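Local coordinates for protein putative mandelate racemase (Salmonella typhimurium, PDB 2O56) that binds magnesium as a member of the enolase superfamily and probably acts as a hydro-lyase, its substrate not being established, at residues 128-133 with 336-341; 294-299 with 328-333. All coordinates share one frame; numbering follows the deposited sequence.

Overall arrangement
From the N terminus, the chain passes through the antiparallel sheet and helix 93-114 before reaching strand 130-135, where contact 1 begins. It then runs through parallel strands from 170-173 to 292-293 and into the loop that follows, the first half of contact 2. Helix 302-314 and strand 319-320 follow, and helix 328-340 closes both loops: its beginning returns to 294-299 across 28 intervening residues, its end to 128-133 across 202. Contact 2 therefore lies wholly within the larger loop of contact 1. Their centres are about 12 Å apart, and they meet directly where Met337 CB packs 3.7 Å from Ile297 CD1. One helix thus ties strand 130-135 to a late barrel loop.

Contact 1 of 2, residues 128-133 with 336-341; sequences EKIRTY and HMETAI
In the barrel domain of this enolase-superfamily protein, Ile130 of strand 130-135 packs on Glu338 and Thr339, near the end of helix 328-340. The backbones stay well apart, with Ile130 CA 7.2 Å from Thr339 CA, and one isoleucine side chain bridges them, crossing both helix side chains at about a right angle. Its chi1 of -70° sets CG1 beside the backbone N and leaves the CG2 methyl anti to it, 4.0 Å from Glu338 OE1. The other branch sends CD1 to 3.4 Å from Thr339 OG1. Ile130 was modelled in two conformations, so both approaches belong to one of them and are equally doubtful. Glu338 extends beyond CG (chi2 170°), which carries its carboxylate across the isoleucine; OE1 is hydrogen-bonded to His347 ND1. Thr339 OG1 is likewise occupied, bonded to Leu335 O one helical turn back, so both polar groups reach this apolar chain already paired. Along the strand, Thr132 OG1 donates to Ile130 O at 3.2 Å, tilted 34° from the carbonyl plane. Strand 130-135 runs between parallel strand 347-350 and antiparallel strand 372-373; Phe344, in the loop after the helix, touches both Ile130 and Glu338, while Met337 faces helix 302-314.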
loop_
_atom_site.group_PDB
_atom_site.type_symbol
_atom_site.label_atom_id
_atom_site.label_comp_id
_atom_site.label_asym_id
_atom_site.label_seq_id
_atom_site.Cartn_x
_atom_site.Cartn_y
_atom_site.Cartn_z
ATOM N N GLU A 128 3.974 40.668 13.022
ATOM C CA GLU A 128 4.448 42.059 12.992
ATOM C C GLU A 128 5.944 42.145 12.720
ATOM O O GLU A 128 6.427 43.140 12.192
ATOM C CB GLU A 128 4.130 42.783 14.311
ATOM C CG GLU A 128 2.645 42.985 14.601
ATOM C CD GLU A 128 1.958 43.878 13.582
ATOM O OE1 GLU A 128 2.512 44.948 13.254
ATOM O OE2 GLU A 128 0.861 43.509 13.112
ATOM N N LYS A 129 6.678 41.105 13.105
ATOM C CA LYS A 129 8.116 41.038 12.856
ATOM C C LYS A 129 8.461 39.682 12.237
ATOM O O LYS A 129 7.728 38.704 12.422
ATOM C CB LYS A 129 8.894 41.217 14.168
ATOM C CG LYS A 129 8.979 42.656 14.634
ATOM C CD LYS A 129 9.965 42.830 15.778
ATOM C CE LYS A 129 9.801 44.191 16.446
ATOM N NZ LYS A 129 9.694 45.298 15.458
ATOM N N ILE A 130 9.586 39.632 11.528
ATOM C CA ILE A 130 10.021 38.414 10.849
ATOM C C ILE A 130 11.349 37.914 11.423
ATOM O O ILE A 130 12.409 38.496 11.178
ATOM C CB ILE A 130 10.126 38.639 9.331
ATOM C CG1 ILE A 130 8.731 38.797 8.727
ATOM C CG2 ILE A 130 10.820 37.475 8.651
ATOM C CD1 ILE A 130 8.686 39.702 7.544
ATOM N N ARG A 131 11.283 36.829 12.193
ATOM C CA ARG A 131 12.483 36.208 12.792
ATOM C C ARG A 131 13.498 35.736 11.750
ATOM O O ARG A 131 13.121 35.160 10.731
ATOM C CB ARG A 131 12.088 35.026 13.674
ATOM C CG ARG A 131 13.268 34.432 14.437
ATOM C CD ARG A 131 12.917 33.138 15.135
ATOM N NE ARG A 131 14.095 32.585 15.819
ATOM C CZ ARG A 131 14.229 31.307 16.150
ATOM N NH1 ARG A 131 13.251 30.450 15.857
ATOM N NH2 ARG A 131 15.336 30.888 16.766
ATOM N N THR A 132 14.784 35.961 12.012
ATOM C CA THR A 132 15.805 35.731 10.991
ATOM C C THR A 132 16.920 34.849 11.541
ATOM O O THR A 132 17.212 34.877 12.740
ATOM C CB THR A 132 16.334 37.074 10.430
ATOM O OG1 THR A 132 15.228 37.836 9.934
ATOM C CG2 THR A 132 17.280 36.863 9.306
ATOM N N TYR A 133 17.521 34.037 10.679
ATOM C CA TYR A 133 18.781 33.388 11.025
ATOM C C TYR A 133 19.959 33.884 10.194
ATOM O O TYR A 133 19.779 34.376 9.080
ATOM C CB TYR A 133 18.674 31.861 11.006
ATOM C CG TYR A 133 18.471 31.178 9.659
ATOM C CD1 TYR A 133 19.546 30.920 8.808
ATOM C CD2 TYR A 133 17.208 30.740 9.269
ATOM C CE1 TYR A 133 19.362 30.262 7.572
ATOM C CE2 TYR A 133 17.011 30.077 8.039
ATOM C CZ TYR A 133 18.101 29.837 7.206
ATOM O OH TYR A 133 17.935 29.186 5.997
ATOM N N HIS A 336 7.196 39.902 2.268
ATOM C CA HIS A 336 5.766 39.959 2.024
ATOM C C HIS A 336 5.052 38.618 2.179
ATOM O O HIS A 336 3.987 38.529 2.804
ATOM C CB HIS A 336 5.501 40.528 0.624
ATOM C CG HIS A 336 5.775 42.001 0.501
ATOM N ND1 HIS A 336 4.940 42.962 1.031
ATOM C CD2 HIS A 336 6.797 42.674 -0.083
ATOM C CE1 HIS A 336 5.438 44.161 0.787
ATOM N NE2 HIS A 336 6.561 44.015 0.105
ATOM N N MET A 337 5.618 37.571 1.597
ATOM C CA MET A 337 5.011 36.243 1.690
ATOM C C MET A 337 5.031 35.815 3.147
ATOM O O MET A 337 4.030 35.362 3.682
ATOM C CB MET A 337 5.800 35.239 0.840
ATOM C CG MET A 337 5.140 33.828 0.680
ATOM S SD MET A 337 3.648 33.828 -0.327
ATOM C CE MET A 337 4.320 34.137 -1.956
ATOM N N GLU A 338 6.180 35.970 3.783
ATOM C CA GLU A 338 6.359 35.487 5.145
ATOM C C GLU A 338 5.507 36.271 6.158
ATOM O O GLU A 338 5.258 35.797 7.262
ATOM C CB GLU A 338 7.841 35.530 5.512
ATOM C CG GLU A 338 8.670 34.548 4.685
ATOM C CD GLU A 338 10.170 34.726 4.843
ATOM O OE1 GLU A 338 10.626 35.877 4.992
ATOM O OE2 GLU A 338 10.899 33.708 4.787
ATOM N N THR A 339 5.058 37.462 5.762
ATOM C CA THR A 339 4.202 38.294 6.604
ATOM C C THR A 339 2.779 37.802 6.586
ATOM O O THR A 339 2.109 37.801 7.621
ATOM C CB THR A 339 4.245 39.790 6.161
ATOM O OG1 THR A 339 5.568 40.284 6.324
ATOM C CG2 THR A 339 3.314 40.657 6.981
ATOM N N ALA A 340 2.322 37.391 5.397
ATOM C CA ALA A 340 0.932 37.019 5.183
ATOM C C ALA A 340 0.582 35.578 5.591
ATOM O O ALA A 340 -0.509 35.316 6.122
ATOM C CB ALA A 340 0.574 37.220 3.715
ATOM N N ILE A 341 1.466 34.635 5.296
ATOM C CA ILE A 341 1.122 33.216 5.491
ATOM C C ILE A 341 1.037 32.847 6.983
ATOM O O ILE A 341 1.830 33.342 7.799
ATOM C CB ILE A 341 2.103 32.263 4.745
ATOM C CG1 ILE A 341 3.534 32.468 5.245
ATOM C CG2 ILE A 341 2.047 32.485 3.227
ATOM C CD1 ILE A 341 4.494 31.354 4.826
#

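Contact 2 of 2, residues 294-299 with 328-333; sequences QPDICT and PISTAV
Ile297 and Val333 cross obliquely, branch against branch: Ile297 CG2 rests 3.8 Å from Val333 CG2, while Ile297 CD1 reaches past the side chain to the helix backbone, 3.6 Å from Val333 O. With chi1 of -50°, Val333 CG2 falls between its backbone N and carbonyl carbon, which turns this methyl to the loop. A turn earlier on the helix, Ser330 swings OG anti to its backbone N (chi1 -157°) and sets it beside Cys298, 3.3 Å from SG. The loop holds its shape through an Asx turn: Asp296 OD1 accepts from Cys298 N at 2.8 Å, met nearly along the C-O axis, with a weaker bond from Thr299 N. This loop follows barrel strand 292-293, and the hydrogen bond between Asp296 OD2 and His323 ND1 resembles the His-Asp dyad of mandelate racemase relatives. Water 1 donates to Asp296 OD2 at 2.7 Å and links it to Ser330 OG, whose 2.5 Å bond is short, doubtful in exact length and undecided in direction. Water 2 accepts from Ile297 N at 3.0 Å and has a weak bond to Ser330 OG. Ile104 of helix 93-114 touches Ile297, Cys298 and Val333, adding the N-terminal part to the packing.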
loop_
_atom_site.group_PDB
_atom_site.type_symbol
_atom_site.label_atom_id
_atom_site.label_comp_id
_atom_site.label_asym_id
_atom_site.label_seq_id
_atom_site.Cartn_x
_atom_site.Cartn_y
_atom_site.Cartn_z
ATOM N N GLN A 294 11.010 25.077 1.752
ATOM C CA GLN A 294 11.853 26.233 1.487
ATOM C C GLN A 294 11.803 26.706 0.043
ATOM O O GLN A 294 12.861 26.844 -0.583
ATOM C CB GLN A 294 13.306 25.945 1.871
ATOM C CG GLN A 294 13.461 25.361 3.269
ATOM C CD GLN A 294 14.873 24.922 3.548
ATOM O OE1 GLN A 294 15.411 24.083 2.854
ATOM N NE2 GLN A 294 15.485 25.501 4.562
ATOM N N PRO A 295 10.589 26.985 -0.486
ATOM C CA PRO A 295 10.567 27.468 -1.849
ATOM C C PRO A 295 11.233 28.831 -1.917
ATOM O O PRO A 295 11.116 29.633 -0.988
ATOM C CB PRO A 295 9.062 27.568 -2.187
ATOM C CG PRO A 295 8.370 27.680 -0.839
ATOM C CD PRO A 295 9.242 26.924 0.123
ATOM N N ASP A 296 11.963 29.052 -2.999
ATOM C CA ASP A 296 12.500 30.368 -3.343
ATOM C C ASP A 296 11.468 31.008 -4.278
ATOM O O ASP A 296 11.127 30.425 -5.292
ATOM C CB ASP A 296 13.849 30.142 -4.057
ATOM C CG ASP A 296 14.594 31.444 -4.387
ATOM O OD1 ASP A 296 14.016 32.341 -5.017
ATOM O OD2 ASP A 296 15.791 31.550 -4.052
ATOM N N ILE A 297 10.958 32.191 -3.939
ATOM C CA ILE A 297 9.914 32.815 -4.757
ATOM C C ILE A 297 10.439 33.121 -6.164
ATOM O O ILE A 297 9.676 33.109 -7.114
ATOM C CB ILE A 297 9.288 34.071 -4.059
ATOM C CG1 ILE A 297 8.486 33.650 -2.828
ATOM C CG2 ILE A 297 8.348 34.878 -5.001
ATOM C CD1 ILE A 297 8.346 34.747 -1.767
ATOM N N CYS A 298 11.748 33.350 -6.290
ATOM C CA CYS A 298 12.375 33.757 -7.553
ATOM C C CYS A 298 12.792 32.568 -8.412
ATOM O O CYS A 298 13.141 32.745 -9.587
ATOM C CB CYS A 298 13.596 34.643 -7.292
ATOM S SG CYS A 298 13.260 36.165 -6.365
ATOM N N THR A 299 12.750 31.367 -7.832
ATOM C CA THR A 299 13.067 30.111 -8.575
ATOM C C THR A 299 11.858 29.188 -8.726
ATOM O O THR A 299 11.696 28.549 -9.756
ATOM C CB THR A 299 14.235 29.293 -7.920
ATOM O OG1 THR A 299 15.305 30.172 -7.528
ATOM C CG2 THR A 299 14.795 28.241 -8.890
ATOM N N PRO A 328 18.214 42.468 -3.377
ATOM C CA PRO A 328 17.181 43.053 -2.512
ATOM C C PRO A 328 15.736 42.730 -2.920
ATOM O O PRO A 328 14.865 42.654 -2.058
ATOM C CB PRO A 328 17.459 44.554 -2.622
ATOM C CG PRO A 328 18.947 44.613 -2.877
ATOM C CD PRO A 328 19.178 43.486 -3.843
ATOM N N ILE A 329 15.493 42.519 -4.211
ATOM C CA ILE A 329 14.144 42.226 -4.688
ATOM C C ILE A 329 13.643 40.893 -4.143
ATOM O O ILE A 329 12.504 40.794 -3.672
ATOM C CB ILE A 329 14.041 42.279 -6.246
ATOM C CG1 ILE A 329 14.107 43.752 -6.706
ATOM C CG2 ILE A 329 12.741 41.660 -6.720
ATOM C CD1 ILE A 329 14.230 43.944 -8.240
ATOM N N SER A 330 14.508 39.888 -4.196
ATOM C CA SER A 330 14.266 38.602 -3.536
ATOM C C SER A 330 13.924 38.766 -2.048
ATOM O O SER A 330 12.957 38.195 -1.547
ATOM C CB SER A 330 15.479 37.686 -3.710
ATOM O OG SER A 330 15.095 36.329 -3.573
ATOM N N THR A 331 14.712 39.553 -1.337
ATOM C CA THR A 331 14.445 39.775 0.075
ATOM C C THR A 331 13.063 40.384 0.315
ATOM O O THR A 331 12.287 39.868 1.129
ATOM C CB THR A 331 15.549 40.601 0.726
ATOM O OG1 THR A 331 16.722 39.794 0.800
ATOM C CG2 THR A 331 15.140 41.040 2.149
ATOM N N ALA A 332 12.749 41.442 -0.436
ATOM C CA ALA A 332 11.457 42.102 -0.372
ATOM C C ALA A 332 10.290 41.138 -0.510
ATOM O O ALA A 332 9.394 41.118 0.347
ATOM C CB ALA A 332 11.365 43.198 -1.448
ATOM N N VAL A 333 10.296 40.334 -1.575
ATOM C CA VAL A 333 9.140 39.505 -1.869
ATOM C C VAL A 333 9.008 38.382 -0.856
ATOM O O VAL A 333 7.899 38.019 -0.464
ATOM C CB VAL A 333 9.098 38.986 -3.341
ATOM C CG1 VAL A 333 9.303 40.125 -4.285
ATOM C CG2 VAL A 333 10.141 37.916 -3.601
HETATM O O HOH W 1 16.384 34.203 -4.019
HETATM O O HOH W 2 12.753 34.039 -2.481
#